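Phosphoribosylformylglycinamidine synthase 2 (Thermus thermophilus, PDB 3VIU) belongs to the PurM-like synthases, with two related halves in a single chain, and holds adenosine-5'-diphosphate and magnesium at separate sites. Local coordinates at residues 72-86 with 479-491. Sequence-based numbering, arbitrary orientation.
Sequences VRVGEGWAVAFKIES and KPLAYTDGLNLGS. With ADP (adenosine-5'-diphosphate), chain B; PO4 (phosphate ion), chain C.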
ATOM      1  N   VAL A  72      -5.263 -12.423  -6.866  1.00 16.02           N
ATOM      2  CA  VAL A  72      -4.750 -12.763  -8.182  1.00 15.46           C
ATOM      3  C   VAL A  72      -4.182 -14.172  -8.141  1.00 16.60           C
ATOM      4  O   VAL A  72      -3.787 -14.666  -7.083  1.00 16.15           O
ATOM      5  CB  VAL A  72      -3.635 -11.794  -8.633  1.00 14.72           C
ATOM      6  CG1 VAL A  72      -4.170 -10.374  -8.670  1.00 13.85           C
ATOM      7  CG2 VAL A  72      -2.429 -11.906  -7.705  1.00 10.83           C
ATOM      8  N   ARG A  73      -4.153 -14.813  -9.302  1.00 17.30           N
ATOM      9  CA  ARG A  73      -3.629 -16.167  -9.433  1.00 19.05           C
ATOM     10  C   ARG A  73      -2.110 -16.088  -9.569  1.00 19.56           C
ATOM     11  O   ARG A  73      -1.601 -15.237 -10.300  1.00 19.80           O
ATOM     12  CB  ARG A  73      -4.232 -16.822 -10.678  1.00 21.50           C
ATOM     13  CG  ARG A  73      -3.777 -18.235 -10.935  1.00 22.78           C
ATOM     14  CD  ARG A  73      -4.967 -19.087 -11.300  1.00 27.95           C
ATOM     15  NE  ARG A  73      -5.547 -18.722 -12.583  1.00 31.68           N
ATOM     16  CZ  ARG A  73      -6.760 -19.092 -12.976  1.00 33.19           C
ATOM     17  NH1 ARG A  73      -7.517 -19.828 -12.175  1.00 33.97           N
ATOM     18  NH2 ARG A  73      -7.209 -18.744 -14.175  1.00 34.08           N
ATOM     19  N   VAL A  74      -1.386 -16.959  -8.869  1.00 18.99           N
ATOM     20  CA  VAL A  74       0.069 -16.945  -8.956  1.00 19.86           C
ATOM     21  C   VAL A  74       0.622 -18.260  -9.496  1.00 21.75           C
ATOM     22  O   VAL A  74       1.828 -18.389  -9.723  1.00 22.63           O
ATOM     23  CB  VAL A  74       0.728 -16.625  -7.591  1.00 19.77           C
ATOM     24  CG1 VAL A  74       0.179 -15.307  -7.044  1.00 20.73           C
ATOM     25  CG2 VAL A  74       0.488 -17.750  -6.609  1.00 20.89           C
ATOM     26  N   GLY A  75      -0.255 -19.240  -9.699  1.00 22.20           N
ATOM     27  CA  GLY A  75       0.192 -20.509 -10.251  1.00 23.54           C
ATOM     28  C   GLY A  75       0.258 -21.723  -9.345  1.00 25.06           C
ATOM     29  O   GLY A  75       0.171 -21.619  -8.118  1.00 25.48           O
ATOM     30  N   GLU A  76       0.421 -22.885  -9.973  1.00 25.76           N
ATOM     31  CA  GLU A  76       0.500 -24.157  -9.277  1.00 26.59           C
ATOM     32  C   GLU A  76      -0.593 -24.296  -8.216  1.00 26.55           C
ATOM     33  O   GLU A  76      -0.406 -24.930  -7.175  1.00 25.03           O
ATOM     34  CB  GLU A  76       1.896 -24.336  -8.671  1.00 30.20           C
ATOM     35  CG  GLU A  76       2.994 -24.330  -9.739  1.00 37.40           C
ATOM     36  CD  GLU A  76       4.376 -24.714  -9.217  1.00 43.48           C
ATOM     37  OE1 GLU A  76       5.358 -24.536  -9.976  1.00 47.07           O
ATOM     38  OE2 GLU A  76       4.490 -25.200  -8.065  1.00 45.67           O
ATOM     39  N   GLY A  77      -1.745 -23.696  -8.496  1.00 25.50           N
ATOM     40  CA  GLY A  77      -2.861 -23.782  -7.575  1.00 25.20           C
ATOM     41  C   GLY A  77      -2.910 -22.722  -6.495  1.00 25.22           C
ATOM     42  O   GLY A  77      -3.876 -22.676  -5.733  1.00 27.41           O
ATOM     43  N   TRP A  78      -1.887 -21.875  -6.411  1.00 22.62           N
ATOM     44  CA  TRP A  78      -1.880 -20.831  -5.391  1.00 21.84           C
ATOM     45  C   TRP A  78      -2.407 -19.489  -5.872  1.00 21.97           C
ATOM     46  O   TRP A  78      -2.342 -19.163  -7.056  1.00 22.55           O
ATOM     47  CB  TRP A  78      -0.481 -20.614  -4.837  1.00 19.54           C
ATOM     48  CG  TRP A  78       0.122 -21.810  -4.240  1.00 18.16           C
ATOM     49  CD1 TRP A  78       0.913 -22.722  -4.865  1.00 18.10           C
ATOM     50  CD2 TRP A  78       0.026 -22.223  -2.877  1.00 18.24           C
ATOM     51  NE1 TRP A  78       1.324 -23.678  -3.972  1.00 18.84           N
ATOM     52  CE2 TRP A  78       0.793 -23.395  -2.742  1.00 18.55           C
ATOM     53  CE3 TRP A  78      -0.636 -21.714  -1.753  1.00 19.98           C
ATOM     54  CZ2 TRP A  78       0.923 -24.071  -1.527  1.00 20.86           C
ATOM     55  CZ3 TRP A  78      -0.508 -22.387  -0.542  1.00 21.60           C
ATOM     56  CH2 TRP A  78       0.268 -23.553  -0.441  1.00 21.53           C
ATOM     57  N   ALA A  79      -2.925 -18.712  -4.929  1.00 23.54           N
ATOM     58  CA  ALA A  79      -3.458 -17.382  -5.207  1.00 21.93           C
ATOM     59  C   ALA A  79      -2.914 -16.444  -4.134  1.00 21.11           C
ATOM     60  O   ALA A  79      -2.433 -16.893  -3.088  1.00 21.21           O
ATOM     61  CB  ALA A  79      -4.984 -17.401  -5.162  1.00 20.99           C
ATOM     62  N   VAL A  80      -2.979 -15.144  -4.396  1.00 19.17           N
ATOM     63  CA  VAL A  80      -2.501 -14.161  -3.441  1.00 15.53           C
ATOM     64  C   VAL A  80      -3.503 -13.027  -3.274  1.00 15.25           C
ATOM     65  O   VAL A  80      -3.947 -12.419  -4.252  1.00 14.62           O
ATOM     66  CB  VAL A  80      -1.132 -13.577  -3.869  1.00 15.13           C
ATOM     67  CG1 VAL A  80      -0.791 -12.355  -3.035  1.00 13.05           C
ATOM     68  CG2 VAL A  80      -0.054 -14.623  -3.693  1.00 13.97           C
ATOM     69  N   ALA A  81      -3.868 -12.763  -2.027  1.00 11.68           N
ATOM     70  CA  ALA A  81      -4.791 -11.690  -1.729  1.00 12.14           C
ATOM     71  C   ALA A  81      -3.962 -10.547  -1.173  1.00 12.92           C
ATOM     72  O   ALA A  81      -2.976 -10.772  -0.472  1.00 14.97           O
ATOM     73  CB  ALA A  81      -5.811 -12.143  -0.694  1.00 11.48           C
ATOM     74  N   PHE A  82      -4.335  -9.319  -1.502  1.00 12.59           N
ATOM     75  CA  PHE A  82      -3.621  -8.177  -0.971  1.00 13.39           C
ATOM     76  C   PHE A  82      -4.451  -6.917  -1.071  1.00 14.73           C
ATOM     77  O   PHE A  82      -5.433  -6.854  -1.807  1.00 13.09           O
ATOM     78  CB  PHE A  82      -2.260  -7.994  -1.660  1.00 11.06           C
ATOM     79  CG  PHE A  82      -2.343  -7.683  -3.130  1.00 12.81           C
ATOM     80  CD1 PHE A  82      -2.724  -8.657  -4.047  1.00 12.62           C
ATOM     81  CD2 PHE A  82      -1.999  -6.424  -3.604  1.00 11.24           C
ATOM     82  CE1 PHE A  82      -2.756  -8.376  -5.414  1.00 13.87           C
ATOM     83  CE2 PHE A  82      -2.026  -6.137  -4.969  1.00 12.02           C
ATOM     84  CZ  PHE A  82      -2.405  -7.113  -5.874  1.00 12.32           C
ATOM     85  N   LYS A  83      -4.046  -5.914  -0.306  1.00 16.82           N
ATOM     86  CA  LYS A  83      -4.748  -4.647  -0.277  1.00 19.77           C
ATOM     87  C   LYS A  83      -3.975  -3.676   0.602  1.00 20.90           C
ATOM     88  O   LYS A  83      -3.147  -4.085   1.423  1.00 21.39           O
ATOM     89  CB  LYS A  83      -6.148  -4.851   0.297  1.00 19.60           C
ATOM     90  CG  LYS A  83      -6.979  -3.595   0.376  1.00 21.77           C
ATOM     91  CD  LYS A  83      -8.177  -3.830   1.269  1.00 23.70           C
ATOM     92  CE  LYS A  83      -8.894  -2.542   1.580  1.00 26.10           C
ATOM     93  NZ  LYS A  83      -9.908  -2.776   2.636  1.00 27.39           N
ATOM     94  N   ILE A  84      -4.248  -2.390   0.423  1.00 20.35           N
ATOM     95  CA  ILE A  84      -3.594  -1.361   1.213  1.00 20.70           C
ATOM     96  C   ILE A  84      -4.688  -0.493   1.829  1.00 20.88           C
ATOM     97  O   ILE A  84      -5.698  -0.200   1.186  1.00 22.34           O
ATOM     98  CB  ILE A  84      -2.622  -0.523   0.338  1.00 19.80           C
ATOM     99  CG1 ILE A  84      -1.778   0.394   1.220  1.00 19.52           C
ATOM    100  CG2 ILE A  84      -3.396   0.283  -0.688  1.00 21.49           C
ATOM    101  CD1 ILE A  84      -0.709   1.140   0.450  1.00 20.68           C
ATOM    102  N   GLU A  85      -4.494  -0.119   3.088  1.00 21.07           N
ATOM    103  CA  GLU A  85      -5.449   0.691   3.846  1.00 21.74           C
ATOM    104  C   GLU A  85      -4.695   1.875   4.418  1.00 19.62           C
ATOM    105  O   GLU A  85      -3.480   1.946   4.318  1.00 22.06           O
ATOM    106  CB  GLU A  85      -6.008  -0.108   5.038  1.00 24.61           C
ATOM    107  CG  GLU A  85      -7.396  -0.729   4.914  1.00 29.78           C
ATOM    108  CD  GLU A  85      -7.845  -1.368   6.242  1.00 35.17           C
ATOM    109  OE1 GLU A  85      -8.964  -1.928   6.316  1.00 36.67           O
ATOM    110  OE2 GLU A  85      -7.067  -1.305   7.224  1.00 36.57           O
ATOM    111  N   SER A  86      -5.422   2.785   5.050  1.00 20.44           N
ATOM    112  CA  SER A  86      -4.808   3.942   5.684  1.00 19.98           C
ATOM    113  C   SER A  86      -5.382   4.134   7.100  1.00 21.33           C
ATOM    114  O   SER A  86      -6.510   3.721   7.388  1.00 22.17           O
ATOM    115  CB  SER A  86      -5.059   5.203   4.854  1.00 18.44           C
ATOM    116  OG  SER A  86      -6.365   5.708   5.067  1.00 14.33           O
ATOM    117  N   LYS A 479       6.755 -10.871 -12.917  1.00 14.54           N
ATOM    118  CA  LYS A 479       5.812 -10.162 -13.770  1.00 16.21           C
ATOM    119  C   LYS A 479       4.638  -9.570 -12.996  1.00 14.83           C
ATOM    120  O   LYS A 479       3.905 -10.290 -12.307  1.00 16.16           O
ATOM    121  CB  LYS A 479       5.258 -11.075 -14.865  1.00 19.08           C
ATOM    122  CG  LYS A 479       4.232 -10.369 -15.753  1.00 22.49           C
ATOM    123  CD  LYS A 479       3.821 -11.226 -16.931  1.00 26.77           C
ATOM    124  CE  LYS A 479       2.769 -10.532 -17.783  1.00 29.78           C
ATOM    125  NZ  LYS A 479       2.329 -11.403 -18.922  1.00 31.37           N
ATOM    126  N   PRO A 480       4.434  -8.249 -13.123  1.00 13.64           N
ATOM    127  CA  PRO A 480       3.356  -7.509 -12.458  1.00 12.58           C
ATOM    128  C   PRO A 480       2.008  -8.152 -12.756  1.00 12.44           C
ATOM    129  O   PRO A 480       1.624  -8.275 -13.914  1.00 13.50           O
ATOM    130  CB  PRO A 480       3.464  -6.117 -13.080  1.00 12.38           C
ATOM    131  CG  PRO A 480       4.898  -6.012 -13.452  1.00 10.02           C
ATOM    132  CD  PRO A 480       5.186  -7.361 -14.028  1.00 12.67           C
ATOM    133  N   LEU A 481       1.290  -8.560 -11.720  1.00 11.84           N
ATOM    134  CA  LEU A 481      -0.009  -9.190 -11.927  1.00 14.11           C
ATOM    135  C   LEU A 481      -1.165  -8.218 -11.732  1.00 13.62           C
ATOM    136  O   LEU A 481      -2.162  -8.292 -12.433  1.00 14.19           O
ATOM    137  CB  LEU A 481      -0.175 -10.383 -10.983  1.00 13.29           C
ATOM    138  CG  LEU A 481       0.849 -11.499 -11.178  1.00 11.67           C
ATOM    139  CD1 LEU A 481       0.640 -12.557 -10.117  1.00 10.54           C
ATOM    140  CD2 LEU A 481       0.710 -12.092 -12.571  1.00  8.37           C
ATOM    141  N   ALA A 482      -1.024  -7.308 -10.775  1.00 12.91           N
ATOM    142  CA  ALA A 482      -2.058  -6.319 -10.494  1.00 13.22           C
ATOM    143  C   ALA A 482      -1.550  -5.373  -9.427  1.00 12.36           C
ATOM    144  O   ALA A 482      -0.477  -5.582  -8.871  1.00 12.59           O
ATOM    145  CB  ALA A 482      -3.331  -7.000 -10.009  1.00  9.74           C
ATOM    146  N   TYR A 483      -2.314  -4.330  -9.139  1.00 11.94           N
ATOM    147  CA  TYR A 483      -1.890  -3.409  -8.108  1.00 13.21           C
ATOM    148  C   TYR A 483      -3.022  -3.039  -7.169  1.00 14.89           C
ATOM    149  O   TYR A 483      -4.172  -3.394  -7.392  1.00 16.37           O
ATOM    150  CB  TYR A 483      -1.292  -2.142  -8.717  1.00 10.91           C
ATOM    151  CG  TYR A 483      -2.295  -1.195  -9.318  1.00 11.15           C
ATOM    152  CD1 TYR A 483      -2.729  -1.343 -10.637  1.00  9.68           C
ATOM    153  CD2 TYR A 483      -2.807  -0.138  -8.566  1.00 12.56           C
ATOM    154  CE1 TYR A 483      -3.643  -0.459 -11.191  1.00 11.06           C
ATOM    155  CE2 TYR A 483      -3.721   0.750  -9.108  1.00 12.36           C
ATOM    156  CZ  TYR A 483      -4.138   0.585 -10.419  1.00 11.52           C
ATOM    157  OH  TYR A 483      -5.069   1.448 -10.932  1.00 12.24           O
ATOM    158  N   THR A 484      -2.661  -2.332  -6.108  1.00 16.00           N
ATOM    159  CA  THR A 484      -3.592  -1.858  -5.097  1.00 14.71           C
ATOM    160  C   THR A 484      -3.157  -0.401  -4.899  1.00 15.63           C
ATOM    161  O   THR A 484      -1.956  -0.111  -4.866  1.00 14.77           O
ATOM    162  CB  THR A 484      -3.422  -2.661  -3.782  1.00 14.90           C
ATOM    163  OG1 THR A 484      -4.415  -2.256  -2.831  1.00 15.49           O
ATOM    164  CG2 THR A 484      -2.029  -2.435  -3.196  1.00 13.69           C
ATOM    165  N   ASP A 485      -4.113   0.517  -4.801  1.00 14.62           N
ATOM    166  CA  ASP A 485      -3.762   1.919  -4.629  1.00 13.62           C
ATOM    167  C   ASP A 485      -4.382   2.548  -3.398  1.00 15.53           C
ATOM    168  O   ASP A 485      -5.605   2.545  -3.226  1.00 16.32           O
ATOM    169  CB  ASP A 485      -4.177   2.731  -5.855  1.00 12.61           C
ATOM    170  CG  ASP A 485      -5.675   2.742  -6.061  1.00 15.60           C
ATOM    171  OD1 ASP A 485      -6.267   3.840  -6.151  1.00 14.55           O
ATOM    172  OD2 ASP A 485      -6.265   1.645  -6.136  1.00 17.83           O
ATOM    173  N   GLY A 486      -3.524   3.078  -2.532  1.00 14.13           N
ATOM    174  CA  GLY A 486      -3.995   3.743  -1.341  1.00 10.43           C
ATOM    175  C   GLY A 486      -3.942   5.227  -1.635  1.00 12.62           C
ATOM    176  O   GLY A 486      -2.874   5.828  -1.605  1.00 10.42           O
ATOM    177  N   LEU A 487      -5.087   5.823  -1.947  1.00 13.60           N
ATOM    178  CA  LEU A 487      -5.125   7.249  -2.236  1.00 14.40           C
ATOM    179  C   LEU A 487      -5.243   8.060  -0.948  1.00 14.97           C
ATOM    180  O   LEU A 487      -6.028   7.722  -0.062  1.00 17.59           O
ATOM    181  CB  LEU A 487      -6.307   7.573  -3.156  1.00 14.18           C
ATOM    182  CG  LEU A 487      -6.406   6.776  -4.466  1.00 16.14           C
ATOM    183  CD1 LEU A 487      -7.556   7.328  -5.294  1.00 14.22           C
ATOM    184  CD2 LEU A 487      -5.094   6.853  -5.251  1.00 13.01           C
ATOM    185  N   ASN A 488      -4.451   9.123  -0.853  1.00 14.39           N
ATOM    186  CA  ASN A 488      -4.455  10.027   0.300  1.00 11.46           C
ATOM    187  C   ASN A 488      -4.372  11.440  -0.263  1.00 11.49           C
ATOM    188  O   ASN A 488      -3.405  11.787  -0.938  1.00 13.13           O
ATOM    189  CB  ASN A 488      -3.247   9.762   1.187  1.00  9.52           C
ATOM    190  CG  ASN A 488      -3.153   8.314   1.623  1.00 10.04           C
ATOM    191  OD1 ASN A 488      -3.720   7.920   2.635  1.00  7.66           O
ATOM    192  ND2 ASN A 488      -2.448   7.510   0.842  1.00  9.05           N
ATOM    193  N   LEU A 489      -5.392  12.245   0.002  1.00 11.23           N
ATOM    194  CA  LEU A 489      -5.441  13.612  -0.492  1.00 10.86           C
ATOM    195  C   LEU A 489      -6.116  14.557   0.492  1.00 12.69           C
ATOM    196  O   LEU A 489      -6.572  14.149   1.568  1.00 12.24           O
ATOM    197  CB  LEU A 489      -6.186  13.669  -1.825  1.00 10.47           C
ATOM    198  CG  LEU A 489      -5.488  12.986  -3.006  1.00 14.03           C
ATOM    199  CD1 LEU A 489      -6.206  11.681  -3.312  1.00 12.46           C
ATOM    200  CD2 LEU A 489      -5.483  13.898  -4.225  1.00 11.63           C
ATOM    201  N   GLY A 490      -6.162  15.829   0.114  1.00 12.67           N
ATOM    202  CA  GLY A 490      -6.791  16.823   0.951  1.00 13.47           C
ATOM    203  C   GLY A 490      -8.277  16.753   0.693  1.00 17.01           C
ATOM    204  O   GLY A 490      -8.774  15.795   0.092  1.00 17.33           O
ATOM    205  N   SER A 491      -8.990  17.773   1.144  1.00 18.96           N
ATOM    206  CA  SER A 491     -10.428  17.832   0.963  1.00 20.57           C
ATOM    207  C   SER A 491     -10.794  17.925  -0.514  1.00 21.12           C
ATOM    208  O   SER A 491     -10.132  18.629  -1.288  1.00 20.54           O
ATOM    209  CB  SER A 491     -10.989  19.044   1.698  1.00 21.03           C
ATOM    210  OG  SER A 491     -12.351  19.224   1.372  1.00 23.24           O
TER
HETATM  211  PB  ADP B 800     -12.541  -1.907   4.697  1.00 74.65           P
HETATM  212  O1B ADP B 800     -13.324  -0.835   5.372  1.00 75.79           O
HETATM  213  O2B ADP B 800     -10.969  -1.616   4.886  1.00 74.08           O
HETATM  214  O3B ADP B 800     -12.954  -3.389   5.387  1.00 74.54           O
HETATM  215  PA  ADP B 800     -13.420  -0.514   2.521  1.00 68.93           P
HETATM  216  O1A ADP B 800     -14.896  -0.424   2.689  1.00 68.84           O
HETATM  217  O2A ADP B 800     -12.727   0.714   3.321  1.00 68.99           O
HETATM  218  O3A ADP B 800     -12.889  -1.959   3.096  1.00 71.48           O
HETATM  219  O5' ADP B 800     -12.974  -0.389   0.954  1.00 64.03           O
HETATM  220  C5' ADP B 800     -14.148  -0.367   0.119  1.00 57.25           C
HETATM  221  C4' ADP B 800     -14.022  -1.283  -1.134  1.00 52.52           C
HETATM  222  O4' ADP B 800     -13.692  -0.498  -2.325  1.00 50.76           O
HETATM  223  C3' ADP B 800     -12.917  -2.365  -1.029  1.00 50.00           C
HETATM  224  O3' ADP B 800     -13.323  -3.537  -1.747  1.00 48.00           O
HETATM  225  C2' ADP B 800     -11.699  -1.682  -1.651  1.00 48.84           C
HETATM  226  O2' ADP B 800     -10.744  -2.623  -2.149  1.00 46.83           O
HETATM  227  C1' ADP B 800     -12.316  -0.806  -2.744  1.00 49.10           C
HETATM  228  N9  ADP B 800     -11.544   0.428  -2.949  1.00 48.44           N
HETATM  229  C8  ADP B 800     -11.547   1.532  -2.142  1.00 47.66           C
HETATM  230  N7  ADP B 800     -10.752   2.447  -2.617  1.00 47.23           N
HETATM  231  C5  ADP B 800     -10.186   1.997  -3.756  1.00 46.31           C
HETATM  232  C6  ADP B 800      -9.263   2.528  -4.695  1.00 45.84           C
HETATM  233  N6  ADP B 800      -8.740   3.797  -4.526  1.00 45.15           N
HETATM  234  N1  ADP B 800      -8.908   1.769  -5.755  1.00 45.24           N
HETATM  235  C2  ADP B 800      -9.404   0.535  -5.938  1.00 44.61           C
HETATM  236  N3  ADP B 800     -10.274   0.001  -5.078  1.00 44.46           N
HETATM  237  C4  ADP B 800     -10.686   0.687  -3.989  1.00 46.63           C
HETATM  238  P   PO4 C 900      -8.053   7.826   7.526  1.00 25.51           P
HETATM  239  O1  PO4 C 900      -6.790   7.159   7.139  1.00 27.98           O
HETATM  240  O2  PO4 C 900      -7.765   8.895   8.510  1.00 28.26           O
HETATM  241  O3  PO4 C 900      -8.685   8.419   6.326  1.00 30.70           O
HETATM  242  O4  PO4 C 900      -8.975   6.830   8.130  1.00 28.76           O
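Phe82 and Ile84 of strand 78-86 pack against Thr484 and Gly486 of strand 479-488, where a strand from each of the two PurM-like N-terminal domains of the chain meets the other through inward-pointing residues. The two strands run almost parallel, 10° apart, with axes 6.1 Å from each other at their closest, yet no backbone-to-backbone hydrogen bond joins them; side chains pack on one another and on the opposing backbone.

Thr484 is the one to follow. Its CB sits 3.9 Å from Phe82 CE2, on an oblique approach to the ring. From there the side chain forks. CG2 wedges between Phe82 CD2 and Ile84 CG2, while OG1, set anti to the backbone N (chi1 -175°), reaches the other strand and takes a weak, bent hydrogen bond from Ile84 N (3.3 Å, 122°). The same hydroxyl is hydrogen-bonded to Ser521, which also bonds Phe82 O, so this buried polar atom is well provided for. Beyond it, Ile84 CG2 comes within 3.4 Å of Gly486 N, close against a backbone with no side chain of its own.

Nearer the hairpin turn, Val72 splits its methyls: CG1 meets Ala482 CB at 3.7 Å and CG2 meets Leu481 CD1.

The opposite faces of both strands line the pocket of ADP. Lys83, fully extended, hydrogen-bonds ADP O2B and O3A through NZ, and Asp485 answers from the other domain at the adenine end: its OD1 accepts the hydrogen bond from ADP N6 at 3.0 Å, with OD2 2.7 Å from ADP N1.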